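Local coordinates for protein bacterioferritin (Mycobacterium tuberculosis, PDB 3UOI) that stores iron as a 24-subunit, heme-containing shell, probably oxidising Fe(2+) with dioxygen at a diiron centre and depositing the ferric mineral in its central cavity, at residues Arg11-Gln16 against Val120-Ile125; Phe28-Met33 against Phe89-Ala94; Met54-Glu59 against Ala127-His132. One frame throughout, in Å; residues are numbered along the deposited sequence.

Interaction 1. Residues Arg11-Gln16 against Val120-Ile125; sequences RLLNEQ and VLLEKI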
loop_
_atom_site.group_PDB
_atom_site.type_symbol
_atom_site.label_atom_id
_atom_site.label_comp_id
_atom_site.label_asym_id
_atom_site.label_seq_id
_atom_site.Cartn_x
_atom_site.Cartn_y
_atom_site.Cartn_z
ATOM N N ARG A 11 -48.582 -30.879 -15.221
ATOM C CA ARG A 11 -48.117 -31.990 -16.006
ATOM C C ARG A 11 -47.031 -31.508 -16.954
ATOM O O ARG A 11 -46.098 -32.191 -17.217
ATOM C CB ARG A 11 -49.250 -32.574 -16.843
ATOM C CG ARG A 11 -49.075 -34.002 -17.214
ATOM C CD ARG A 11 -50.382 -34.706 -17.439
ATOM N NE ARG A 11 -51.143 -33.972 -18.405
ATOM C CZ ARG A 11 -52.175 -33.197 -18.138
ATOM N NH1 ARG A 11 -52.645 -33.061 -16.907
ATOM N NH2 ARG A 11 -52.740 -32.551 -19.131
ATOM N N LEU A 12 -47.229 -30.334 -17.496
ATOM C CA LEU A 12 -46.329 -29.803 -18.489
ATOM C C LEU A 12 -44.955 -29.580 -17.872
ATOM O O LEU A 12 -43.960 -29.888 -18.449
ATOM C CB LEU A 12 -46.906 -28.530 -19.069
ATOM C CG LEU A 12 -45.959 -27.628 -19.811
ATOM C CD1 LEU A 12 -45.639 -28.215 -21.075
ATOM C CD2 LEU A 12 -46.582 -26.362 -19.990
ATOM N N LEU A 13 -44.982 -29.033 -16.678
ATOM C CA LEU A 13 -43.825 -28.733 -15.917
ATOM C C LEU A 13 -43.093 -29.989 -15.569
ATOM O O LEU A 13 -41.929 -30.067 -15.774
ATOM C CB LEU A 13 -44.207 -27.918 -14.671
ATOM C CG LEU A 13 -44.521 -26.424 -14.877
ATOM C CD1 LEU A 13 -44.969 -25.663 -13.657
ATOM C CD2 LEU A 13 -43.389 -25.731 -15.524
ATOM N N ASN A 14 -43.806 -30.984 -15.095
ATOM C CA ASN A 14 -43.209 -32.256 -14.735
ATOM C C ASN A 14 -42.626 -32.988 -15.928
ATOM O O ASN A 14 -41.685 -33.675 -15.817
ATOM C CB ASN A 14 -44.118 -33.142 -13.919
ATOM C CG ASN A 14 -43.929 -32.963 -12.479
ATOM O OD1 ASN A 14 -42.867 -33.173 -11.971
ATOM N ND2 ASN A 14 -44.963 -32.593 -11.801
ATOM N N GLU A 15 -43.269 -32.801 -17.054
ATOM C CA GLU A 15 -42.811 -33.366 -18.276
ATOM C C GLU A 15 -41.465 -32.778 -18.639
ATOM O O GLU A 15 -40.605 -33.454 -19.054
ATOM C CB GLU A 15 -43.789 -33.044 -19.390
ATOM C CG GLU A 15 -44.756 -34.103 -19.697
ATOM C CD GLU A 15 -45.581 -33.760 -20.888
ATOM O OE1 GLU A 15 -46.767 -33.542 -20.710
ATOM O OE2 GLU A 15 -45.026 -33.705 -21.989
ATOM N N GLN A 16 -41.363 -31.465 -18.511
ATOM C CA GLN A 16 -40.165 -30.723 -18.834
ATOM C C GLN A 16 -39.085 -31.051 -17.852
ATOM O O GLN A 16 -37.952 -31.153 -18.210
ATOM C CB GLN A 16 -40.419 -29.249 -19.022
ATOM C CG GLN A 16 -39.243 -28.443 -19.447
ATOM C CD GLN A 16 -38.661 -28.823 -20.790
ATOM O OE1 GLN A 16 -39.317 -29.350 -21.653
ATOM N NE2 GLN A 16 -37.402 -28.577 -20.931
ATOM N N VAL A 120 -43.283 -17.825 -18.480
ATOM C CA VAL A 120 -42.045 -17.073 -18.532
ATOM C C VAL A 120 -40.830 -17.939 -18.285
ATOM O O VAL A 120 -39.881 -17.905 -19.000
ATOM C CB VAL A 120 -42.060 -15.770 -17.699
ATOM C CG1 VAL A 120 -40.713 -15.138 -17.655
ATOM C CG2 VAL A 120 -42.994 -14.805 -18.306
ATOM N N LEU A 121 -40.937 -18.810 -17.331
ATOM C CA LEU A 121 -39.879 -19.736 -17.125
ATOM C C LEU A 121 -39.646 -20.632 -18.377
ATOM O O LEU A 121 -38.556 -20.877 -18.753
ATOM C CB LEU A 121 -40.194 -20.574 -15.914
ATOM C CG LEU A 121 -39.366 -21.818 -15.689
ATOM C CD1 LEU A 121 -37.968 -21.479 -15.507
ATOM C CD2 LEU A 121 -39.864 -22.576 -14.576
ATOM N N LEU A 122 -40.711 -21.096 -18.991
ATOM C CA LEU A 122 -40.606 -21.951 -20.135
ATOM C C LEU A 122 -40.029 -21.180 -21.297
ATOM O O LEU A 122 -39.336 -21.711 -22.100
ATOM C CB LEU A 122 -41.908 -22.631 -20.403
ATOM C CG LEU A 122 -42.377 -23.443 -19.200
ATOM C CD1 LEU A 122 -43.691 -24.029 -19.359
ATOM C CD2 LEU A 122 -41.405 -24.498 -18.827
ATOM N N GLU A 123 -40.352 -19.908 -21.342
ATOM C CA GLU A 123 -39.894 -19.011 -22.366
ATOM C C GLU A 123 -38.368 -18.886 -22.352
ATOM O O GLU A 123 -37.710 -18.932 -23.376
ATOM C CB GLU A 123 -40.557 -17.649 -22.235
ATOM C CG GLU A 123 -41.804 -17.490 -23.060
ATOM C CD GLU A 123 -42.514 -16.179 -22.861
ATOM O OE1 GLU A 123 -41.919 -15.243 -22.353
ATOM O OE2 GLU A 123 -43.679 -16.117 -23.187
ATOM N N LYS A 124 -37.832 -18.763 -21.156
ATOM C CA LYS A 124 -36.390 -18.730 -20.968
ATOM C C LYS A 124 -35.697 -20.002 -21.388
ATOM O O LYS A 124 -34.719 -19.957 -22.064
ATOM C CB LYS A 124 -36.053 -18.314 -19.532
ATOM C CG LYS A 124 -36.565 -16.985 -19.278
ATOM C CD LYS A 124 -36.437 -16.447 -17.927
ATOM C CE LYS A 124 -36.523 -14.954 -18.017
ATOM N NZ LYS A 124 -37.091 -14.244 -16.863
ATOM N N ILE A 125 -36.266 -21.126 -21.038
ATOM C CA ILE A 125 -35.717 -22.421 -21.382
ATOM C C ILE A 125 -35.620 -22.658 -22.883
ATOM O O ILE A 125 -34.654 -23.177 -23.394
ATOM C CB ILE A 125 -36.524 -23.525 -20.746
ATOM C CG1 ILE A 125 -36.410 -23.459 -19.238
ATOM C CG2 ILE A 125 -36.165 -24.860 -21.319
ATOM C CD1 ILE A 125 -37.068 -24.428 -18.550
#

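Interaction 2. Residues Phe28-Met33 against Phe89-Ala94; sequences FLHSKM and FEADLA. With HEM (protoporphyrin IX containing Fe), chain B.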
loop_
_atom_site.group_PDB
_atom_site.type_symbol
_atom_site.label_atom_id
_atom_site.label_comp_id
_atom_site.label_asym_id
_atom_site.label_seq_id
_atom_site.Cartn_x
_atom_site.Cartn_y
_atom_site.Cartn_z
ATOM N N PHE A 28 -23.966 -34.952 -19.211
ATOM C CA PHE A 28 -22.831 -35.188 -18.336
ATOM C C PHE A 28 -21.981 -36.338 -18.785
ATOM O O PHE A 28 -20.828 -36.163 -18.973
ATOM C CB PHE A 28 -23.254 -35.458 -16.895
ATOM C CG PHE A 28 -22.121 -35.357 -15.891
ATOM C CD1 PHE A 28 -21.737 -34.131 -15.363
ATOM C CD2 PHE A 28 -21.444 -36.470 -15.470
ATOM C CE1 PHE A 28 -20.716 -34.040 -14.434
ATOM C CE2 PHE A 28 -20.412 -36.355 -14.536
ATOM C CZ PHE A 28 -20.068 -35.146 -14.031
ATOM N N LEU A 29 -22.613 -37.486 -19.010
ATOM C CA LEU A 29 -21.910 -38.695 -19.393
ATOM C C LEU A 29 -21.192 -38.471 -20.696
ATOM O O LEU A 29 -20.125 -38.891 -20.849
ATOM C CB LEU A 29 -22.800 -39.897 -19.460
ATOM C CG LEU A 29 -22.100 -41.178 -19.831
ATOM C CD1 LEU A 29 -21.326 -41.749 -18.737
ATOM C CD2 LEU A 29 -23.089 -42.136 -20.275
ATOM N N HIS A 30 -21.797 -37.728 -21.591
ATOM C CA HIS A 30 -21.151 -37.358 -22.829
ATOM C C HIS A 30 -19.872 -36.539 -22.589
ATOM O O HIS A 30 -18.885 -36.770 -23.229
ATOM C CB HIS A 30 -22.091 -36.598 -23.754
ATOM C CG HIS A 30 -22.932 -37.475 -24.615
ATOM N ND1 HIS A 30 -23.811 -36.980 -25.538
ATOM C CD2 HIS A 30 -23.036 -38.811 -24.679
ATOM C CE1 HIS A 30 -24.429 -37.975 -26.126
ATOM N NE2 HIS A 30 -23.977 -39.096 -25.619
ATOM N N SER A 31 -19.926 -35.611 -21.644
ATOM C CA SER A 31 -18.760 -34.831 -21.276
ATOM C C SER A 31 -17.613 -35.665 -20.674
ATOM O O SER A 31 -16.478 -35.454 -20.992
ATOM C CB SER A 31 -19.120 -33.623 -20.432
ATOM O OG SER A 31 -18.988 -33.859 -19.110
ATOM N N LYS A 32 -17.937 -36.606 -19.814
ATOM C CA LYS A 32 -16.957 -37.527 -19.291
ATOM C C LYS A 32 -16.367 -38.421 -20.380
ATOM O O LYS A 32 -15.213 -38.718 -20.348
ATOM C CB LYS A 32 -17.544 -38.404 -18.221
ATOM C CG LYS A 32 -18.113 -37.706 -17.082
ATOM C CD LYS A 32 -17.175 -36.820 -16.365
ATOM C CE LYS A 32 -16.079 -37.527 -15.656
ATOM N NZ LYS A 32 -14.985 -36.689 -15.398
ATOM N N MET A 33 -17.212 -38.886 -21.286
ATOM C CA MET A 33 -16.796 -39.712 -22.382
ATOM C C MET A 33 -15.907 -38.906 -23.284
ATOM O O MET A 33 -14.982 -39.428 -23.800
ATOM C CB MET A 33 -17.965 -40.260 -23.187
ATOM C CG MET A 33 -18.848 -41.331 -22.566
ATOM S SD MET A 33 -20.169 -41.894 -23.668
ATOM C CE MET A 33 -19.390 -42.837 -24.914
ATOM N N PHE A 89 -23.277 -35.211 -30.638
ATOM C CA PHE A 89 -23.943 -33.990 -31.010
ATOM C C PHE A 89 -25.346 -34.285 -31.540
ATOM O O PHE A 89 -26.232 -33.541 -31.297
ATOM C CB PHE A 89 -23.194 -33.251 -32.095
ATOM C CG PHE A 89 -21.881 -32.747 -31.702
ATOM C CD1 PHE A 89 -21.686 -32.139 -30.512
ATOM C CD2 PHE A 89 -20.809 -32.838 -32.568
ATOM C CE1 PHE A 89 -20.449 -31.676 -30.184
ATOM C CE2 PHE A 89 -19.603 -32.374 -32.228
ATOM C CZ PHE A 89 -19.422 -31.809 -31.037
ATOM N N GLU A 90 -25.499 -35.356 -32.295
ATOM C CA GLU A 90 -26.783 -35.750 -32.851
ATOM C C GLU A 90 -27.826 -36.159 -31.848
ATOM O O GLU A 90 -28.975 -35.866 -31.972
ATOM C CB GLU A 90 -26.634 -36.782 -33.929
ATOM C CG GLU A 90 -26.819 -36.165 -35.225
ATOM C CD GLU A 90 -26.518 -37.070 -36.343
ATOM O OE1 GLU A 90 -26.047 -38.183 -36.071
ATOM O OE2 GLU A 90 -26.736 -36.639 -37.484
ATOM N N ALA A 91 -27.359 -36.870 -30.858
ATOM C CA ALA A 91 -28.117 -37.292 -29.728
ATOM C C ALA A 91 -28.565 -36.108 -28.883
ATOM O O ALA A 91 -29.627 -36.070 -28.380
ATOM C CB ALA A 91 -27.302 -38.257 -28.935
ATOM N N ASP A 92 -27.679 -35.163 -28.697
ATOM C CA ASP A 92 -27.972 -33.984 -27.929
ATOM C C ASP A 92 -28.976 -33.106 -28.653
ATOM O O ASP A 92 -29.819 -32.533 -28.069
ATOM C CB ASP A 92 -26.699 -33.276 -27.521
ATOM C CG ASP A 92 -25.850 -34.093 -26.531
ATOM O OD1 ASP A 92 -24.767 -33.665 -26.300
ATOM O OD2 ASP A 92 -26.229 -35.133 -26.024
ATOM N N LEU A 93 -28.855 -33.055 -29.961
ATOM C CA LEU A 93 -29.740 -32.282 -30.790
ATOM C C LEU A 93 -31.131 -32.796 -30.670
ATOM O O LEU A 93 -32.026 -32.056 -30.635
ATOM C CB LEU A 93 -29.318 -32.322 -32.239
ATOM C CG LEU A 93 -28.456 -31.172 -32.720
ATOM C CD1 LEU A 93 -27.979 -31.412 -34.101
ATOM C CD2 LEU A 93 -29.206 -29.928 -32.663
ATOM N N ALA A 94 -31.281 -34.096 -30.621
ATOM C CA ALA A 94 -32.593 -34.690 -30.580
ATOM C C ALA A 94 -33.414 -34.384 -29.354
ATOM O O ALA A 94 -34.536 -34.139 -29.475
ATOM C CB ALA A 94 -32.538 -36.186 -30.870
HETATM C CHA HEM B . -23.410 -29.076 -9.559
HETATM C CHB HEM B . -22.643 -33.576 -11.076
HETATM C CHC HEM B . -27.408 -34.344 -10.992
HETATM C CHD HEM B . -28.208 -29.908 -9.243
HETATM C C1A HEM B . -22.749 -30.259 -9.809
HETATM C C2A HEM B . -21.362 -30.589 -9.575
HETATM C C3A HEM B . -21.179 -31.847 -10.026
HETATM C C4A HEM B . -22.408 -32.333 -10.538
HETATM C CMA HEM B . -19.902 -32.700 -10.001
HETATM C CAA HEM B . -20.362 -29.591 -8.922
HETATM C CBA HEM B . -20.869 -29.297 -7.502
HETATM C CGA HEM B . -19.821 -29.325 -6.396
HETATM O O1A HEM B . -20.153 -29.547 -5.172
HETATM O O2A HEM B . -18.624 -29.106 -6.726
HETATM C C1B HEM B . -23.881 -34.171 -11.246
HETATM C C2B HEM B . -24.136 -35.459 -11.883
HETATM C C3B HEM B . -25.442 -35.688 -11.845
HETATM C C4B HEM B . -26.060 -34.529 -11.202
HETATM C CMB HEM B . -23.091 -36.448 -12.465
HETATM C CAB HEM B . -26.081 -36.985 -12.424
HETATM C CBB HEM B . -27.385 -37.056 -12.664
HETATM C C1C HEM B . -28.085 -33.231 -10.511
HETATM C C2C HEM B . -29.535 -33.064 -10.449
HETATM C C3C HEM B . -29.734 -31.833 -9.931
HETATM C C4C HEM B . -28.451 -31.170 -9.733
HETATM C CMC HEM B . -30.594 -34.124 -10.868
HETATM C CAC HEM B . -31.072 -31.160 -9.627
HETATM C CBC HEM B . -31.022 -29.826 -9.546
HETATM C C1D HEM B . -26.996 -29.260 -9.252
HETATM C C2D HEM B . -26.832 -27.855 -9.000
HETATM C C3D HEM B . -25.334 -27.640 -9.108
HETATM C C4D HEM B . -24.775 -28.899 -9.397
HETATM C CMD HEM B . -27.931 -26.807 -8.621
HETATM C CAD HEM B . -24.539 -26.366 -8.908
HETATM C CBD HEM B . -24.701 -25.577 -10.197
HETATM C CGD HEM B . -23.783 -24.396 -10.068
HETATM O O1D HEM B . -22.670 -24.543 -9.472
HETATM O O2D HEM B . -24.177 -23.319 -10.550
HETATM N NA HEM B . -23.320 -31.340 -10.413
HETATM N NB HEM B . -25.074 -33.606 -10.860
HETATM N NC HEM B . -27.507 -32.058 -10.069
HETATM N ND HEM B . -25.792 -29.872 -9.555
HETATM FE FE HEM B . -25.472 -31.641 -10.220
#

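Interaction 3. Residues Met54-Glu59 against Ala127-His132; sequences MRHAEE and ADEEEH. With HEM (protoporphyrin IX containing Fe), chain B.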
loop_
_atom_site.group_PDB
_atom_site.type_symbol
_atom_site.label_atom_id
_atom_site.label_comp_id
_atom_site.label_asym_id
_atom_site.label_seq_id
_atom_site.Cartn_x
_atom_site.Cartn_y
_atom_site.Cartn_z
ATOM N N MET A 54 -29.030 -28.781 -15.347
ATOM C CA MET A 54 -29.242 -29.020 -13.926
ATOM C C MET A 54 -29.904 -27.806 -13.289
ATOM O O MET A 54 -30.810 -27.939 -12.466
ATOM C CB MET A 54 -27.915 -29.325 -13.230
ATOM C CG MET A 54 -27.473 -30.775 -13.341
ATOM S SD MET A 54 -25.996 -31.129 -12.368
ATOM C CE MET A 54 -24.992 -31.985 -13.579
ATOM N N ARG A 55 -29.446 -26.620 -13.678
ATOM C CA ARG A 55 -30.009 -25.378 -13.168
ATOM C C ARG A 55 -31.468 -25.259 -13.590
ATOM O O ARG A 55 -32.315 -24.811 -12.817
ATOM C CB ARG A 55 -29.211 -24.177 -13.679
ATOM C CG ARG A 55 -28.103 -23.725 -12.742
ATOM C CD ARG A 55 -27.636 -22.318 -13.078
ATOM N NE ARG A 55 -26.881 -22.275 -14.326
ATOM C CZ ARG A 55 -25.682 -22.825 -14.492
ATOM N NH1 ARG A 55 -25.099 -23.464 -13.488
ATOM N NH2 ARG A 55 -25.068 -22.738 -15.664
ATOM N N HIS A 56 -31.753 -25.666 -14.823
ATOM C CA HIS A 56 -33.119 -25.631 -15.347
ATOM C C HIS A 56 -34.021 -26.566 -14.501
ATOM O O HIS A 56 -35.111 -26.220 -14.169
ATOM C CB HIS A 56 -33.170 -26.066 -16.785
ATOM C CG HIS A 56 -32.714 -25.044 -17.755
ATOM N ND1 HIS A 56 -32.268 -25.374 -19.003
ATOM C CD2 HIS A 56 -32.650 -23.705 -17.674
ATOM C CE1 HIS A 56 -31.961 -24.282 -19.651
ATOM N NE2 HIS A 56 -32.176 -23.254 -18.867
ATOM N N ALA A 57 -33.497 -27.733 -14.146
ATOM C CA ALA A 57 -34.216 -28.697 -13.333
ATOM C C ALA A 57 -34.534 -28.090 -11.958
ATOM O O ALA A 57 -35.658 -28.120 -11.523
ATOM C CB ALA A 57 -33.456 -29.907 -13.204
ATOM N N GLU A 58 -33.570 -27.465 -11.332
ATOM C CA GLU A 58 -33.847 -26.819 -10.059
ATOM C C GLU A 58 -34.886 -25.713 -10.200
ATOM O O GLU A 58 -35.747 -25.593 -9.405
ATOM C CB GLU A 58 -32.585 -26.217 -9.467
ATOM C CG GLU A 58 -32.805 -25.324 -8.260
ATOM C CD GLU A 58 -31.563 -25.091 -7.421
ATOM O OE1 GLU A 58 -30.480 -25.193 -7.941
ATOM O OE2 GLU A 58 -31.689 -24.802 -6.258
ATOM N N GLU A 59 -34.785 -24.913 -11.230
ATOM C CA GLU A 59 -35.731 -23.840 -11.406
ATOM C C GLU A 59 -37.161 -24.340 -11.559
ATOM O O GLU A 59 -38.041 -23.826 -10.953
ATOM C CB GLU A 59 -35.293 -22.908 -12.522
ATOM C CG GLU A 59 -34.028 -22.218 -12.121
ATOM C CD GLU A 59 -33.425 -21.296 -13.124
ATOM O OE1 GLU A 59 -34.101 -20.768 -14.003
ATOM O OE2 GLU A 59 -32.232 -21.069 -12.979
ATOM N N ALA A 127 -35.363 -20.324 -25.120
ATOM C CA ALA A 127 -34.315 -19.508 -25.689
ATOM C C ALA A 127 -32.944 -20.194 -25.541
ATOM O O ALA A 127 -32.150 -20.286 -26.481
ATOM C CB ALA A 127 -34.321 -18.144 -25.100
ATOM N N ASP A 128 -32.729 -20.730 -24.355
ATOM C CA ASP A 128 -31.502 -21.399 -24.069
ATOM C C ASP A 128 -31.315 -22.616 -24.971
ATOM O O ASP A 128 -30.273 -22.790 -25.528
ATOM C CB ASP A 128 -31.423 -21.815 -22.606
ATOM C CG ASP A 128 -31.473 -20.637 -21.620
ATOM O OD1 ASP A 128 -31.717 -20.861 -20.434
ATOM O OD2 ASP A 128 -31.305 -19.506 -22.017
ATOM N N GLU A 129 -32.358 -23.418 -25.134
ATOM C CA GLU A 129 -32.304 -24.592 -25.969
ATOM C C GLU A 129 -32.031 -24.198 -27.412
ATOM O O GLU A 129 -31.372 -24.886 -28.087
ATOM C CB GLU A 129 -33.554 -25.452 -25.865
ATOM C CG GLU A 129 -33.973 -25.842 -24.495
ATOM C CD GLU A 129 -32.999 -26.783 -23.838
ATOM O OE1 GLU A 129 -33.344 -27.944 -23.659
ATOM O OE2 GLU A 129 -31.897 -26.357 -23.527
ATOM N N GLU A 130 -32.575 -23.092 -27.860
ATOM C CA GLU A 130 -32.331 -22.654 -29.218
ATOM C C GLU A 130 -30.832 -22.356 -29.423
ATOM O O GLU A 130 -30.219 -22.775 -30.386
ATOM C CB GLU A 130 -33.204 -21.456 -29.578
ATOM C CG GLU A 130 -34.692 -21.670 -29.480
ATOM C CD GLU A 130 -35.523 -20.488 -29.938
ATOM O OE1 GLU A 130 -35.148 -19.389 -29.700
ATOM O OE2 GLU A 130 -36.531 -20.649 -30.513
ATOM N N GLU A 131 -30.265 -21.690 -28.436
ATOM C CA GLU A 131 -28.834 -21.423 -28.462
ATOM C C GLU A 131 -28.073 -22.725 -28.528
ATOM O O GLU A 131 -27.215 -22.892 -29.342
ATOM C CB GLU A 131 -28.396 -20.592 -27.251
ATOM C CG GLU A 131 -28.906 -19.194 -27.298
ATOM C CD GLU A 131 -28.061 -18.163 -26.568
ATOM O OE1 GLU A 131 -26.982 -18.465 -26.067
ATOM O OE2 GLU A 131 -28.497 -17.013 -26.516
ATOM N N HIS A 132 -28.469 -23.684 -27.736
ATOM C CA HIS A 132 -27.792 -24.948 -27.777
ATOM C C HIS A 132 -27.868 -25.657 -29.120
ATOM O O HIS A 132 -26.891 -26.165 -29.583
ATOM C CB HIS A 132 -28.386 -25.858 -26.753
ATOM C CG HIS A 132 -27.485 -26.959 -26.337
ATOM N ND1 HIS A 132 -27.819 -27.855 -25.362
ATOM C CD2 HIS A 132 -26.268 -27.324 -26.778
ATOM C CE1 HIS A 132 -26.845 -28.723 -25.213
ATOM N NE2 HIS A 132 -25.887 -28.420 -26.055
HETATM C CHA HEM B . -23.410 -29.076 -9.559
HETATM C CHB HEM B . -22.643 -33.576 -11.076
HETATM C CHC HEM B . -27.408 -34.344 -10.992
HETATM C CHD HEM B . -28.208 -29.908 -9.243
HETATM C C1A HEM B . -22.749 -30.259 -9.809
HETATM C C2A HEM B . -21.362 -30.589 -9.575
HETATM C C3A HEM B . -21.179 -31.847 -10.026
HETATM C C4A HEM B . -22.408 -32.333 -10.538
HETATM C CMA HEM B . -19.902 -32.700 -10.001
HETATM C CAA HEM B . -20.362 -29.591 -8.922
HETATM C CBA HEM B . -20.869 -29.297 -7.502
HETATM C CGA HEM B . -19.821 -29.325 -6.396
HETATM O O1A HEM B . -20.153 -29.547 -5.172
HETATM O O2A HEM B . -18.624 -29.106 -6.726
HETATM C C1B HEM B . -23.881 -34.171 -11.246
HETATM C C2B HEM B . -24.136 -35.459 -11.883
HETATM C C3B HEM B . -25.442 -35.688 -11.845
HETATM C C4B HEM B . -26.060 -34.529 -11.202
HETATM C CMB HEM B . -23.091 -36.448 -12.465
HETATM C CAB HEM B . -26.081 -36.985 -12.424
HETATM C CBB HEM B . -27.385 -37.056 -12.664
HETATM C C1C HEM B . -28.085 -33.231 -10.511
HETATM C C2C HEM B . -29.535 -33.064 -10.449
HETATM C C3C HEM B . -29.734 -31.833 -9.931
HETATM C C4C HEM B . -28.451 -31.170 -9.733
HETATM C CMC HEM B . -30.594 -34.124 -10.868
HETATM C CAC HEM B . -31.072 -31.160 -9.627
HETATM C CBC HEM B . -31.022 -29.826 -9.546
HETATM C C1D HEM B . -26.996 -29.260 -9.252
HETATM C C2D HEM B . -26.832 -27.855 -9.000
HETATM C C3D HEM B . -25.334 -27.640 -9.108
HETATM C C4D HEM B . -24.775 -28.899 -9.397
HETATM C CMD HEM B . -27.931 -26.807 -8.621
HETATM C CAD HEM B . -24.539 -26.366 -8.908
HETATM C CBD HEM B . -24.701 -25.577 -10.197
HETATM C CGD HEM B . -23.783 -24.396 -10.068
HETATM O O1D HEM B . -22.670 -24.543 -9.472
HETATM O O2D HEM B . -24.177 -23.319 -10.550
HETATM N NA HEM B . -23.320 -31.340 -10.413
HETATM N NB HEM B . -25.074 -33.606 -10.860
HETATM N NC HEM B . -27.507 -32.058 -10.069
HETATM N ND HEM B . -25.792 -29.872 -9.555
HETATM FE FE HEM B . -25.472 -31.641 -10.220
#

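Interaction 1. Residues Arg11-Gln16 against Val120-Ile125
The four-helix bundle of the ferritin fold is bridged across its diagonal here, where Leu12, Leu13 and Gln16 of helix 7-36 meet Leu122 and Ile125 of helix 116-146. The two short segments run roughly the same way, 29° apart, and their axes come no nearer than 12.1 Å, so the side chains alone span the middle of the bundle. Leu122 does most of the bridging. It points toward helix 7-36 and its fork offers one methyl to each of two consecutive leucines. CD1 of Leu122 meets CD2 of Leu12 tip to tip at 3.8 Å, while CD2 of Leu122 lies 4.0 Å from CD2 of Leu13, whose chain crosses it obliquely. Neither Leu12 nor Leu13 sets off directly toward the partner helix. Leu12 gets there with CG swung anti to its own nitrogen (chi1 163°), and Leu13 with CG beside the nitrogen; from these two starting directions both leucines end on Leu122. The remaining two helices close in around these leucines, with Cys110 of helix 85-112 against Leu12 and Ile64 of helix 40-66 against Leu13. One turn further along, the chemistry becomes mixed. The buried amide of Gln16 is satisfied at both ends, OE1 by Arg102 and NE2 by Glu20, a predicted iron ligand; Gln16 therefore probably acts as a second-shell residue positioning that carboxylate. A bend at chi2 (62°) folds the Gln16 chain alongside Ile125, the two side chains sliding past each other in opposite directions. What Ile125 presents to the amide is its branch methyl: CG2 sits 3.9 Å from NE2 of Gln16, a packing contact beside a nitrogen already engaged by Glu20.

Interaction 2. Residues Phe28-Met33 against Phe89-Ala94
OD2 of Asp92 is gripped from two sources, both on helix 7-36: ND1 of His30 and the side-chain NE2 of Gln26. The bond from His30 is the weaker one. ND1 of His30 stands 3.1 Å from OD2 of Asp92, but the angle at the hydrogen is only 120°, and the imidazole and carboxylate planes are turned 35° against each other. The other oxygen, OD1 of Asp92, lies in the plane of the ring at its edge, 3.5 Å from ND1 of His30. The two side chains come from opposite directions and meet between the helices. At the far end of the imidazole NE2 is hydrogen-bonded to the backbone nitrogen of Gly82, which suits a ring that gives its proton from ND1 and limits its freedom to flip. Ala91 fills in beside this polar pair, its CB 4.0 Å from CE1 of His30 at the ring edge and near its plane. The contact joins two neighbouring, oppositely running helices of the ferritin four-helix bundle, 7-36 and 85-112, and it borders the probable ferroxidase centre: the Asp92 side chain is about 4 Å from that of Glu96, a predicted iron ligand. On another side of helix 7-36, Phe28 turns to the heme. With CG anti to the backbone nitrogen (chi1 -165°), its ring turns one face to a porphyrin methyl, and HEM CMB sits 3.3 Å above the plane over the ring centre, a CH-pi arrangement. The carbonyl of Phe28 takes two donors, Lys32 N in the regular helical pattern and OG of Ser31, which reaches O of Phe28 at 3.0 Å on a lone pair in the carbonyl plane.

Interaction 3. Residues Met54-Glu59 against Ala127-His132
His56 and Asp128 carry this contact, with Glu129 closing in from the side. With CG beside the backbone nitrogen (chi1 -77°), the ring of His56 extends toward helix 116-146. NE2 of His56 donates to OD1 of Asp128 over 2.9 Å, with 151° at the hydrogen. The oxygen receives it on its anti lone pair, the one away from OD2, and lies just 5° out of the imidazole plane. Ring and carboxylate are themselves nearly coplanar, so the bond is made edge to edge although the two chains approach at a slant. ND1 of the same ring is hydrogen-bonded to OE2 of Glu53, and the imidazole is therefore held at both nitrogens, which fixes its rotation. Glu129 starts out beside the contact and bends back to it, placing OE2 at the ring edge, 4.4 Å from CE1 of His56. His56 and Glu129 are predicted ligands of the diiron centre inside the four-helix ferritin bundle, and the contact ties helix 40-66 to the antiparallel helix 116-146 there. Glu53 is another predicted ligand; the place of Asp128 is consistent with a second-shell role, orienting the histidine from NE2. Another face of helix 40-66 serves the heme. SD of Met54 binds the heme iron at 2.3 Å, and Met54 of a neighbouring subunit supplies the other axial sulfur, so the heme is shared across the dimer. NH1 of Arg55 comes within 3.1 Å of propionate oxygen HEM O2D at the guanidinium edge, while NH2 makes a salt bridge with Asp52.

How the interactions relate
Interaction 1 spans the bundle diagonally between two helices running the same way; interactions 2 and 3 join adjacent helices that run opposite ways. Helix 7-36 takes part in 1 and 2, helix 116-146 in 1 and 3. All three are mostly buried, but in interaction 3 Asp128 is exposed. Apolar methyl packing dominates 11-16 with 120-125, whereas histidine-to-aspartate bonds mark the other two, weak in 2 and well directed in 3. Interactions 1 and 3 touch where Ile125 CG1 packs 4.1 Å from His56 CD2. Interactions 2 and 3 meet beside the heme, with Phe28 CD1 4.3 Å from Met54 CE; interactions 1 and 2 stay about 10 Å apart at their nearest atoms.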